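Local coordinates for protein rhamnosidase B (Bacillus sp., PDB 2OKX) that probably hydrolyses terminal alpha-L-rhamnose residues from glycosides and belongs to the inverting glycoside hydrolase family 78, at residues N587-G592 against P868-G873; S875-K880 against V915-V920; W886-I891 against D934-V939; G911-S916 against I929-D934. All coordinates share one frame; numbering follows the deposited sequence.

Interaction 1 of 4, residues N587-G592 against P868-G873; sequences NYYVFG and PGYFLG
G869, at the start of helix 868-876, meets Y589 and V590 at the end of helix 577-590. This is helix-to-helix packing inside the alpha-barrel catalytic domain of a family 78 rhamnosidase. The carbonyl O of G869 lies 3.6 Å from Y589 CB. The same O is 3.6 Å from V590 CG1. G869 has no side chain, so the V590 methyl comes up against its backbone. V590 also packs on W550 of helix 544-559. Next comes Y870. Its CG is anti to the backbone N (chi1 170°), which carries the ring across to Y589. The two rings form an offset edge-to-face pair, with the edge of Y870 toward the face of Y589. Y870 CD1 and CE1 meet Y589 CD1 and CE1, and the two CE1 atoms are 3.6 Å apart. The ring planes stand at 80°. The backbone O of Y870 also lies above one face of the Y589 ring, displaced toward its rim. One turn after G869, G873 brings bare backbone against the CD2-CE2 side of that ring. The hydroxyl of Y589 is hydrogen-bonded outside this helix pair, to the carbonyl O of V879. The last contact along the helix puts G873 C 3.8 Å from Y589 CE2.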
loop_
_atom_site.group_PDB
_atom_site.type_symbol
_atom_site.label_atom_id
_atom_site.label_comp_id
_atom_site.label_asym_id
_atom_site.label_seq_id
_atom_site.Cartn_x
_atom_site.Cartn_y
_atom_site.Cartn_z
ATOM N N ASN A 587 17.049 2.643 2.506
ATOM C CA ASN A 587 17.430 1.283 2.150
ATOM C C ASN A 587 18.944 1.152 1.942
ATOM O O ASN A 587 19.555 0.181 2.388
ATOM C CB ASN A 587 16.694 0.863 0.874
ATOM C CG ASN A 587 17.460 -0.167 0.070
ATOM O OD1 ASN A 587 17.664 -1.297 0.514
ATOM N ND2 ASN A 587 17.898 0.225 -1.124
ATOM N N TYR A 588 19.545 2.125 1.265
ATOM C CA TYR A 588 20.988 2.082 1.014
ATOM C C TYR A 588 21.768 1.989 2.319
ATOM O O TYR A 588 22.781 1.290 2.408
ATOM C CB TYR A 588 21.446 3.339 0.247
ATOM C CG TYR A 588 20.918 3.465 -1.167
ATOM C CD1 TYR A 588 20.693 4.720 -1.731
ATOM C CD2 TYR A 588 20.644 2.338 -1.941
ATOM C CE1 TYR A 588 20.201 4.855 -3.023
ATOM C CE2 TYR A 588 20.153 2.461 -3.246
ATOM C CZ TYR A 588 19.930 3.724 -3.775
ATOM O OH TYR A 588 19.403 3.865 -5.039
ATOM N N TYR A 589 21.305 2.703 3.339
ATOM C CA TYR A 589 22.013 2.686 4.610
ATOM C C TYR A 589 21.676 1.537 5.551
ATOM O O TYR A 589 22.546 1.076 6.288
ATOM C CB TYR A 589 21.828 4.023 5.337
ATOM C CG TYR A 589 22.816 5.085 4.888
ATOM C CD1 TYR A 589 22.751 5.629 3.608
ATOM C CD2 TYR A 589 23.838 5.517 5.737
ATOM C CE1 TYR A 589 23.684 6.578 3.176
ATOM C CE2 TYR A 589 24.776 6.468 5.316
ATOM C CZ TYR A 589 24.691 6.990 4.036
ATOM O OH TYR A 589 25.607 7.927 3.613
ATOM N N VAL A 590 20.437 1.056 5.528
ATOM C CA VAL A 590 20.069 -0.027 6.438
ATOM C C VAL A 590 20.113 -1.440 5.857
ATOM O O VAL A 590 20.318 -2.401 6.600
ATOM C CB VAL A 590 18.672 0.215 7.057
ATOM C CG1 VAL A 590 18.607 1.622 7.645
ATOM C CG2 VAL A 590 17.590 0.007 6.022
ATOM N N PHE A 591 19.930 -1.572 4.543
ATOM C CA PHE A 591 19.955 -2.890 3.901
ATOM C C PHE A 591 20.985 -3.025 2.778
ATOM O O PHE A 591 21.680 -4.038 2.693
ATOM C CB PHE A 591 18.569 -3.242 3.354
ATOM C CG PHE A 591 17.505 -3.318 4.408
ATOM C CD1 PHE A 591 17.680 -4.114 5.532
ATOM C CD2 PHE A 591 16.325 -2.592 4.275
ATOM C CE1 PHE A 591 16.696 -4.189 6.514
ATOM C CE2 PHE A 591 15.333 -2.659 5.250
ATOM C CZ PHE A 591 15.520 -3.460 6.372
ATOM N N GLY A 592 21.062 -2.017 1.914
ATOM C CA GLY A 592 22.020 -2.035 0.816
ATOM C C GLY A 592 21.559 -2.677 -0.485
ATOM O O GLY A 592 22.379 -2.969 -1.358
ATOM N N PRO A 868 15.247 8.870 9.942
ATOM C CA PRO A 868 16.357 8.531 10.844
ATOM C C PRO A 868 17.258 7.406 10.336
ATOM O O PRO A 868 18.459 7.396 10.613
ATOM C CB PRO A 868 15.646 8.166 12.149
ATOM C CG PRO A 868 14.404 9.030 12.096
ATOM C CD PRO A 868 13.962 8.857 10.667
ATOM N N GLY A 869 16.674 6.464 9.597
ATOM C CA GLY A 869 17.447 5.351 9.067
ATOM C C GLY A 869 18.534 5.800 8.106
ATOM O O GLY A 869 19.501 5.076 7.858
ATOM N N TYR A 870 18.375 7.000 7.563
ATOM C CA TYR A 870 19.351 7.558 6.635
ATOM C C TYR A 870 20.238 8.601 7.313
ATOM O O TYR A 870 21.460 8.524 7.226
ATOM C CB TYR A 870 18.638 8.203 5.447
ATOM C CG TYR A 870 19.539 9.032 4.544
ATOM C CD1 TYR A 870 20.424 8.423 3.650
ATOM C CD2 TYR A 870 19.490 10.422 4.580
ATOM C CE1 TYR A 870 21.243 9.189 2.803
ATOM C CE2 TYR A 870 20.299 11.197 3.746
ATOM C CZ TYR A 870 21.170 10.574 2.861
ATOM O OH TYR A 870 21.949 11.349 2.029
ATOM N N PHE A 871 19.625 9.566 7.998
ATOM C CA PHE A 871 20.399 10.634 8.621
ATOM C C PHE A 871 21.314 10.282 9.780
ATOM O O PHE A 871 22.361 10.910 9.941
ATOM C CB PHE A 871 19.478 11.796 9.028
ATOM C CG PHE A 871 18.846 12.490 7.859
ATOM C CD1 PHE A 871 17.584 12.117 7.410
ATOM C CD2 PHE A 871 19.553 13.455 7.148
ATOM C CE1 PHE A 871 17.035 12.689 6.267
ATOM C CE2 PHE A 871 19.017 14.033 6.003
ATOM C CZ PHE A 871 17.755 13.649 5.558
ATOM N N LEU A 872 20.948 9.292 10.589
ATOM C CA LEU A 872 21.801 8.930 11.714
ATOM C C LEU A 872 23.129 8.372 11.203
ATOM O O LEU A 872 24.192 8.714 11.721
ATOM C CB LEU A 872 21.098 7.919 12.633
ATOM C CG LEU A 872 19.865 8.496 13.347
ATOM C CD1 LEU A 872 19.194 7.424 14.215
ATOM C CD2 LEU A 872 20.288 9.688 14.203
ATOM N N GLY A 873 23.072 7.530 10.178
ATOM C CA GLY A 873 24.302 6.977 9.634
ATOM C C GLY A 873 25.076 7.973 8.774
ATOM O O GLY A 873 26.308 7.966 8.765
#

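Interaction 2 of 4, residues S875-K880 against V915-V920; sequences SILGVK and VSWEFV
This is a buried, mainly apolar contact with one hydrogen bond, made where helix 868-876 gives way to strand 879-881. It joins that turn to strand 912-921 of the C-terminal beta domain. G878 follows the helix with positive phi and redirects the chain into the strand. V915 and W917, two residues apart on strand 912-921, both direct their side chains at the turn. L877 lies between them. A chi1 of -179° swings its CG to the side away from its own N, and its CD1 ends 4.0 Å from V915 CG1 and 3.8 Å from W917 NE1. L877 and V915 pass each other in opposite directions. So do V879 and V915, whose CG2 methyls meet at 3.7 Å. The other branch of V915, CG1, is the one that faces L877. W917 approaches with the edge of its indole. P893, P895 and A901 also touch this side chain. Near the indole plane, I876 O sits 3.7 Å from W917 CZ2. The neighbouring carbonyl takes the indole N-H. W917 NE1 donates to L877 O at 3.0 Å, with an N-H...O angle of 156°; the acceptor lies in the ring plane, and NE1 is tilted 25° from the carbonyl plane.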
loop_
_atom_site.group_PDB
_atom_site.type_symbol
_atom_site.label_atom_id
_atom_site.label_comp_id
_atom_site.label_asym_id
_atom_site.label_seq_id
_atom_site.Cartn_x
_atom_site.Cartn_y
_atom_site.Cartn_z
ATOM N N SER A 875 24.484 11.804 8.477
ATOM C CA SER A 875 24.773 13.083 9.113
ATOM C C SER A 875 25.497 13.023 10.454
ATOM O O SER A 875 26.341 13.871 10.740
ATOM C CB SER A 875 23.475 13.874 9.295
ATOM O OG SER A 875 22.973 14.335 8.052
ATOM N N ILE A 876 25.169 12.021 11.265
ATOM C CA ILE A 876 25.730 11.880 12.612
ATOM C C ILE A 876 26.923 10.934 12.732
ATOM O O ILE A 876 28.004 11.345 13.161
ATOM C CB ILE A 876 24.616 11.420 13.591
ATOM C CG1 ILE A 876 23.372 12.291 13.395
ATOM C CG2 ILE A 876 25.099 11.501 15.029
ATOM C CD1 ILE A 876 23.605 13.774 13.585
ATOM N N LEU A 877 26.730 9.665 12.386
ATOM C CA LEU A 877 27.833 8.712 12.452
ATOM C C LEU A 877 28.958 9.281 11.584
ATOM O O LEU A 877 30.139 9.159 11.918
ATOM C CB LEU A 877 27.403 7.352 11.912
ATOM C CG LEU A 877 28.486 6.272 11.966
ATOM C CD1 LEU A 877 28.881 5.976 13.420
ATOM C CD2 LEU A 877 27.955 5.019 11.290
ATOM N N GLY A 878 28.571 9.886 10.463
ATOM C CA GLY A 878 29.535 10.517 9.575
ATOM C C GLY A 878 29.883 9.850 8.257
ATOM O O GLY A 878 30.826 10.278 7.596
ATOM N N VAL A 879 29.135 8.829 7.851
ATOM C CA VAL A 879 29.444 8.131 6.601
ATOM C C VAL A 879 28.706 8.676 5.384
ATOM O O VAL A 879 27.479 8.618 5.321
ATOM C CB VAL A 879 29.127 6.620 6.707
ATOM C CG1 VAL A 879 29.500 5.916 5.405
ATOM C CG2 VAL A 879 29.882 6.007 7.876
ATOM N N LYS A 880 29.462 9.190 4.416
ATOM C CA LYS A 880 28.884 9.726 3.188
ATOM C C LYS A 880 29.622 9.228 1.947
ATOM O O LYS A 880 30.841 9.053 1.971
ATOM C CB LYS A 880 28.920 11.255 3.194
ATOM C CG LYS A 880 27.915 11.911 4.121
ATOM C CD LYS A 880 27.941 13.422 3.945
ATOM C CE LYS A 880 26.902 14.108 4.807
ATOM N NZ LYS A 880 26.930 15.580 4.596
ATOM N N VAL A 915 32.094 2.154 11.053
ATOM C CA VAL A 915 32.650 3.288 11.779
ATOM C C VAL A 915 32.201 3.302 13.234
ATOM O O VAL A 915 31.044 3.030 13.542
ATOM C CB VAL A 915 32.215 4.628 11.138
ATOM C CG1 VAL A 915 32.619 5.798 12.029
ATOM C CG2 VAL A 915 32.839 4.771 9.755
ATOM N N SER A 916 33.127 3.609 14.132
ATOM C CA SER A 916 32.782 3.710 15.541
ATOM C C SER A 916 33.604 4.838 16.139
ATOM O O SER A 916 34.763 5.041 15.758
ATOM C CB SER A 916 33.085 2.405 16.279
ATOM O OG SER A 916 34.482 2.194 16.402
ATOM N N TRP A 917 33.002 5.593 17.051
ATOM C CA TRP A 917 33.721 6.663 17.715
ATOM C C TRP A 917 33.143 6.937 19.089
ATOM O O TRP A 917 31.995 6.602 19.373
ATOM C CB TRP A 917 33.740 7.962 16.877
ATOM C CG TRP A 917 32.427 8.437 16.300
ATOM C CD1 TRP A 917 32.047 8.392 14.984
ATOM C CD2 TRP A 917 31.360 9.099 16.998
ATOM N NE1 TRP A 917 30.819 8.990 14.820
ATOM C CE2 TRP A 917 30.374 9.432 16.039
ATOM C CE3 TRP A 917 31.141 9.442 18.340
ATOM C CZ2 TRP A 917 29.187 10.092 16.379
ATOM C CZ3 TRP A 917 29.956 10.098 18.680
ATOM C CH2 TRP A 917 28.996 10.415 17.703
ATOM N N GLU A 918 33.965 7.520 19.950
ATOM C CA GLU A 918 33.534 7.869 21.292
ATOM C C GLU A 918 34.500 8.894 21.860
ATOM O O GLU A 918 35.678 8.905 21.502
ATOM C CB GLU A 918 33.511 6.627 22.183
ATOM C CG GLU A 918 34.867 6.132 22.629
ATOM C CD GLU A 918 34.763 4.878 23.473
ATOM O OE1 GLU A 918 34.487 3.802 22.904
ATOM O OE2 GLU A 918 34.940 4.967 24.705
ATOM N N PHE A 919 34.002 9.776 22.721
ATOM C CA PHE A 919 34.871 10.768 23.340
ATOM C C PHE A 919 35.607 10.083 24.477
ATOM O O PHE A 919 34.983 9.476 25.347
ATOM C CB PHE A 919 34.063 11.952 23.880
ATOM C CG PHE A 919 33.634 12.920 22.823
ATOM C CD1 PHE A 919 32.388 12.809 22.216
ATOM C CD2 PHE A 919 34.493 13.937 22.408
ATOM C CE1 PHE A 919 32.002 13.693 21.211
ATOM C CE2 PHE A 919 34.117 14.824 21.407
ATOM C CZ PHE A 919 32.868 14.702 20.804
ATOM N N VAL A 920 36.934 10.161 24.464
ATOM C CA VAL A 920 37.737 9.533 25.512
ATOM C C VAL A 920 38.078 10.551 26.593
ATOM O O VAL A 920 38.474 10.193 27.698
ATOM C CB VAL A 920 39.037 8.931 24.939
ATOM C CG1 VAL A 920 38.692 7.846 23.927
ATOM C CG2 VAL A 920 39.879 10.020 24.287
#

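Interaction 3 of 4, residues W886-I891 against D934-V939; sequences WRTVDI and DIEVNV
D890 and N938 each hold CG anti to the carbonyl carbon (chi1 -64° and -56°), and this lays the two side chains side by side. N938 ND2 donates to D890 OD2 at 2.9 Å. The bond is nearly straight and runs in the amide plane, although the amide and carboxylate planes are 53° apart. The pair sits on parallel strands 888-891 and 936-939, on the same sheet face as T888 and E936. The E936 chain extends onward from there.

Four backbone hydrogen bonds join the strands. V889 N to E936 O, N938 N to V889 O and I891 N to N938 O are short and well aligned. E936 N to R887 O is longer, at 3.2 Å. A water also donates to R887 O and to D934 O, bridging the two carbonyls where the strands begin.

The face formed by V889, I891, V937 and V939 is apolar. In one of the two conformers of V889, its CG1 meets V937 CG2 at 3.6 Å. The same methyl then lies 3.8 Å from CG2 of I935, a loop neighbour. I891 CG1 reaches V937 CG1, the other branch of that valine. I935 also lies against W886 O.

Strand 888-891 is the middle of a three-stranded mixed sheet, with antiparallel strand 879-881 on its other side. V889 and I891 both pack on V879. I891 and V939 also touch I929 of strand 924-932, where this small sheet meets the larger one.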
loop_
_atom_site.group_PDB
_atom_site.type_symbol
_atom_site.label_atom_id
_atom_site.label_comp_id
_atom_site.label_asym_id
_atom_site.label_seq_id
_atom_site.Cartn_x
_atom_site.Cartn_y
_atom_site.Cartn_z
ATOM N N TRP A 886 30.714 4.636 -4.625
ATOM C CA TRP A 886 31.445 4.594 -3.363
ATOM C C TRP A 886 32.929 4.272 -3.540
ATOM O O TRP A 886 33.532 3.621 -2.686
ATOM C CB TRP A 886 30.807 3.582 -2.401
ATOM C CG TRP A 886 29.419 3.961 -1.976
ATOM C CD1 TRP A 886 28.290 3.922 -2.742
ATOM C CD2 TRP A 886 29.019 4.484 -0.699
ATOM N NE1 TRP A 886 27.214 4.391 -2.027
ATOM C CE2 TRP A 886 27.631 4.742 -0.768
ATOM C CE3 TRP A 886 29.698 4.761 0.496
ATOM C CZ2 TRP A 886 26.905 5.264 0.313
ATOM C CZ3 TRP A 886 28.977 5.282 1.575
ATOM C CH2 TRP A 886 27.593 5.526 1.471
ATOM N N ARG A 887 33.517 4.730 -4.643
ATOM C CA ARG A 887 34.937 4.494 -4.890
ATOM C C ARG A 887 35.754 5.232 -3.830
ATOM O O ARG A 887 36.893 4.873 -3.544
ATOM C CB ARG A 887 35.320 4.944 -6.304
ATOM C CG ARG A 887 34.747 4.041 -7.402
ATOM C CD ARG A 887 35.231 4.467 -8.789
ATOM N NE ARG A 887 34.704 3.626 -9.867
ATOM C CZ ARG A 887 33.456 3.675 -10.331
ATOM N NH1 ARG A 887 33.085 2.863 -11.312
ATOM N NH2 ARG A 887 32.581 4.535 -9.827
ATOM N N THR A 888 35.169 6.279 -3.259
ATOM C CA THR A 888 35.812 7.003 -2.168
ATOM C C THR A 888 34.698 7.274 -1.155
ATOM O O THR A 888 33.523 7.341 -1.514
ATOM C CB THR A 888 36.425 8.359 -2.614
ATOM O OG1 THR A 888 35.398 9.348 -2.714
ATOM C CG2 THR A 888 37.123 8.222 -3.958
ATOM N N VAL A 889 35.064 7.405 0.111
ATOM C CA VAL A 889 34.078 7.665 1.142
ATOM C C VAL A 889 34.572 8.776 2.046
ATOM O O VAL A 889 35.754 8.843 2.378
ATOM C CB VAL A 889 33.805 6.390 1.981
ATOM C CG1 VAL A 889 35.105 5.856 2.562
ATOM C CG2 VAL A 889 32.814 6.690 3.093
ATOM N N ASP A 890 33.663 9.670 2.409
ATOM C CA ASP A 890 33.990 10.776 3.287
ATOM C C ASP A 890 33.488 10.441 4.685
ATOM O O ASP A 890 32.300 10.166 4.871
ATOM C CB ASP A 890 33.312 12.056 2.798
ATOM C CG ASP A 890 33.816 12.501 1.440
ATOM O OD1 ASP A 890 33.167 13.375 0.829
ATOM O OD2 ASP A 890 34.859 11.982 0.986
ATOM N N ILE A 891 34.395 10.442 5.657
ATOM C CA ILE A 891 34.031 10.169 7.041
ATOM C C ILE A 891 34.162 11.485 7.804
ATOM O O ILE A 891 35.270 11.993 8.009
ATOM C CB ILE A 891 34.964 9.115 7.677
ATOM C CG1 ILE A 891 34.954 7.828 6.843
ATOM C CG2 ILE A 891 34.517 8.819 9.112
ATOM C CD1 ILE A 891 33.588 7.176 6.691
ATOM N N ASP A 934 40.476 -1.075 -1.552
ATOM C CA ASP A 934 40.449 -0.257 -2.761
ATOM C C ASP A 934 39.577 0.993 -2.669
ATOM O O ASP A 934 39.392 1.700 -3.652
ATOM C CB ASP A 934 40.004 -1.110 -3.949
ATOM C CG ASP A 934 38.668 -1.771 -3.718
ATOM O OD1 ASP A 934 38.494 -2.411 -2.655
ATOM O OD2 ASP A 934 37.794 -1.659 -4.601
ATOM N N ILE A 935 39.044 1.270 -1.488
ATOM C CA ILE A 935 38.216 2.454 -1.323
ATOM C C ILE A 935 39.004 3.550 -0.615
ATOM O O ILE A 935 39.574 3.323 0.447
ATOM C CB ILE A 935 36.934 2.119 -0.528
ATOM C CG1 ILE A 935 36.067 1.165 -1.358
ATOM C CG2 ILE A 935 36.170 3.394 -0.186
ATOM C CD1 ILE A 935 34.812 0.694 -0.661
ATOM N N GLU A 936 39.057 4.730 -1.225
ATOM C CA GLU A 936 39.764 5.858 -0.637
ATOM C C GLU A 936 38.893 6.471 0.461
ATOM O O GLU A 936 37.705 6.725 0.256
ATOM C CB GLU A 936 40.085 6.899 -1.719
ATOM C CG GLU A 936 40.532 8.257 -1.191
ATOM C CD GLU A 936 40.994 9.195 -2.300
ATOM O OE1 GLU A 936 40.930 10.425 -2.110
ATOM O OE2 GLU A 936 41.433 8.702 -3.359
ATOM N N VAL A 937 39.489 6.693 1.628
ATOM C CA VAL A 937 38.771 7.264 2.765
ATOM C C VAL A 937 39.303 8.637 3.149
ATOM O O VAL A 937 40.491 8.790 3.422
ATOM C CB VAL A 937 38.887 6.351 4.002
ATOM C CG1 VAL A 937 38.102 6.946 5.172
ATOM C CG2 VAL A 937 38.387 4.949 3.664
ATOM N N ASN A 938 38.421 9.633 3.169
ATOM C CA ASN A 938 38.801 10.986 3.562
ATOM C C ASN A 938 38.230 11.206 4.962
ATOM O O ASN A 938 37.019 11.124 5.154
ATOM C CB ASN A 938 38.208 12.001 2.584
ATOM C CG ASN A 938 38.608 11.722 1.153
ATOM O OD1 ASN A 938 39.798 11.671 0.825
ATOM N ND2 ASN A 938 37.617 11.537 0.286
ATOM N N VAL A 939 39.091 11.482 5.935
ATOM C CA VAL A 939 38.645 11.671 7.316
ATOM C C VAL A 939 38.726 13.108 7.813
ATOM O O VAL A 939 39.762 13.758 7.688
ATOM C CB VAL A 939 39.475 10.805 8.292
ATOM C CG1 VAL A 939 38.904 10.920 9.710
ATOM C CG2 VAL A 939 39.484 9.362 7.831
HETATM O O HOH W 1 39.235 4.597 -4.854
#

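Interaction 4 of 4, residues G911-S916 against I929-D934; sequences GHIAVS and IEAPED
Strands 912-916 and 929-932 run antiparallel, at 172°, and A914 and E930 form a hydrogen-bonded pair. Their two bonds close a ring: A914 N to E930 O at 2.9 Å and E930 N to A914 O at 2.8 Å. In both, the donor lies in the carbonyl plane. V915 and I929 are the non-hydrogen-bonded pair that follows. CA-H...O contacts accompany these bonds, among them I929 CA to A914 O.

The A914 and E930 side chains share one face, with their CB atoms 4.1 Å apart. With chi1 at -167°, E930 points CG away from its own N and stays extended beyond it. Its side chain also touches V952 and Y954. A glycerol, probably from the crystallisation liquor, lies about 4 Å from the E930 side chain at the nearest atoms.

The opposite face carries V915 and I929, where V915 CG2 approaches I929 CG1 at 4.3 Å. I913 extends CD1 to A931 CB, a tight carbon pair at 3.4 Å. Farther along, P932 sets its ring beside the start of the other strand. P932 CD lies 3.3 Å from H912 O, and P932 CG comes near G911 CA.

The two strands form the beta hairpin 912-921 and 924-932 of the C-terminal domain. In a five-stranded mixed sheet, 912-921 is the central strand and 924-932 the next. Strand 900-906 pairs antiparallel with 912-921, and strand 946-954 runs parallel to 924-932. I913 and P932 both touch L907 in a loop.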
loop_
_atom_site.group_PDB
_atom_site.type_symbol
_atom_site.label_atom_id
_atom_site.label_comp_id
_atom_site.label_asym_id
_atom_site.label_seq_id
_atom_site.Cartn_x
_atom_site.Cartn_y
_atom_site.Cartn_z
ATOM N N GLY A 911 30.852 -5.687 0.442
ATOM C CA GLY A 911 31.651 -5.227 1.559
ATOM C C GLY A 911 30.900 -4.124 2.281
ATOM O O GLY A 911 29.731 -3.870 1.988
ATOM N N HIS A 912 31.554 -3.460 3.224
ATOM C CA HIS A 912 30.881 -2.393 3.949
ATOM C C HIS A 912 31.846 -1.380 4.538
ATOM O O HIS A 912 33.064 -1.558 4.488
ATOM C CB HIS A 912 30.030 -2.978 5.081
ATOM C CG HIS A 912 30.827 -3.681 6.133
ATOM N ND1 HIS A 912 32.047 -3.215 6.576
ATOM C CD2 HIS A 912 30.573 -4.803 6.845
ATOM C CE1 HIS A 912 32.511 -4.022 7.515
ATOM N NE2 HIS A 912 31.635 -4.993 7.697
ATOM N N ILE A 913 31.273 -0.315 5.088
ATOM C CA ILE A 913 32.031 0.736 5.747
ATOM C C ILE A 913 31.585 0.664 7.209
ATOM O O ILE A 913 30.409 0.872 7.506
ATOM C CB ILE A 913 31.665 2.138 5.212
ATOM C CG1 ILE A 913 31.861 2.207 3.692
ATOM C CG2 ILE A 913 32.529 3.188 5.897
ATOM C CD1 ILE A 913 33.299 2.098 3.244
ATOM N N ALA A 914 32.500 0.340 8.114
ATOM C CA ALA A 914 32.154 0.268 9.530
ATOM C C ALA A 914 32.849 1.417 10.245
ATOM O O ALA A 914 34.045 1.645 10.056
ATOM C CB ALA A 914 32.589 -1.067 10.121
ATOM N N VAL A 915 32.094 2.154 11.053
ATOM C CA VAL A 915 32.650 3.288 11.779
ATOM C C VAL A 915 32.201 3.302 13.234
ATOM O O VAL A 915 31.044 3.030 13.542
ATOM C CB VAL A 915 32.215 4.628 11.138
ATOM C CG1 VAL A 915 32.619 5.798 12.029
ATOM C CG2 VAL A 915 32.839 4.771 9.755
ATOM N N SER A 916 33.127 3.609 14.132
ATOM C CA SER A 916 32.782 3.710 15.541
ATOM C C SER A 916 33.604 4.838 16.139
ATOM O O SER A 916 34.763 5.041 15.758
ATOM C CB SER A 916 33.085 2.405 16.279
ATOM O OG SER A 916 34.482 2.194 16.402
ATOM N N ILE A 929 37.679 3.132 11.604
ATOM C CA ILE A 929 37.054 3.028 10.295
ATOM C C ILE A 929 37.549 1.741 9.640
ATOM O O ILE A 929 38.749 1.473 9.618
ATOM C CB ILE A 929 37.468 4.212 9.388
ATOM C CG1 ILE A 929 37.014 5.533 10.012
ATOM C CG2 ILE A 929 36.871 4.044 7.992
ATOM C CD1 ILE A 929 37.679 6.754 9.391
ATOM N N GLU A 930 36.627 0.947 9.113
ATOM C CA GLU A 930 37.004 -0.289 8.444
ATOM C C GLU A 930 36.314 -0.308 7.090
ATOM O O GLU A 930 35.105 -0.089 6.994
ATOM C CB GLU A 930 36.586 -1.499 9.284
ATOM C CG GLU A 930 37.217 -2.805 8.830
ATOM C CD GLU A 930 37.163 -3.889 9.896
ATOM O OE1 GLU A 930 37.819 -4.938 9.703
ATOM O OE2 GLU A 930 36.466 -3.692 10.922
ATOM N N ALA A 931 37.083 -0.555 6.036
ATOM C CA ALA A 931 36.519 -0.584 4.692
ATOM C C ALA A 931 37.419 -1.377 3.752
ATOM O O ALA A 931 38.566 -1.654 4.082
ATOM C CB ALA A 931 36.356 0.836 4.174
ATOM N N PRO A 932 36.893 -1.773 2.580
ATOM C CA PRO A 932 37.681 -2.534 1.604
ATOM C C PRO A 932 38.903 -1.709 1.196
ATOM O O PRO A 932 38.814 -0.493 1.063
ATOM C CB PRO A 932 36.695 -2.743 0.460
ATOM C CG PRO A 932 35.377 -2.851 1.181
ATOM C CD PRO A 932 35.477 -1.704 2.169
ATOM N N GLU A 933 40.035 -2.378 1.003
ATOM C CA GLU A 933 41.296 -1.717 0.660
ATOM C C GLU A 933 41.303 -0.790 -0.551
ATOM O O GLU A 933 42.056 0.179 -0.574
ATOM C CB GLU A 933 42.399 -2.769 0.484
ATOM C CG GLU A 933 42.092 -3.793 -0.595
ATOM C CD GLU A 933 43.144 -4.886 -0.692
ATOM O OE1 GLU A 933 42.894 -5.879 -1.408
ATOM O OE2 GLU A 933 44.214 -4.752 -0.060
ATOM N N ASP A 934 40.476 -1.075 -1.552
ATOM C CA ASP A 934 40.449 -0.257 -2.761
ATOM C C ASP A 934 39.577 0.993 -2.669
ATOM O O ASP A 934 39.392 1.700 -3.652
ATOM C CB ASP A 934 40.004 -1.110 -3.949
ATOM C CG ASP A 934 38.668 -1.771 -3.718
ATOM O OD1 ASP A 934 38.494 -2.411 -2.655
ATOM O OD2 ASP A 934 37.794 -1.659 -4.601
#

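How the interactions relate
Interaction 1 lies in the helical catalytic domain. Interaction 2 starts on the end of the same helix, 868-876, and leads into the C-terminal beta domain, which holds interactions 3 and 4. The centres of interactions 1 and 2 are 14 Å apart. Interactions 2 and 3 cross along the chain, their segments alternating, and K880 O to D890 N at 2.9 Å is a probable hydrogen bond between them. Interactions 2 and 4 share V915 and S916 on strand 912-921. Interaction 3 belongs to the small sheet, interaction 4 to the five-stranded one; their centres are 9 Å apart. Interaction 4 is nested inside the loop closed by interaction 3. Together the contacts form a continuous path from barrel helices to beta domain.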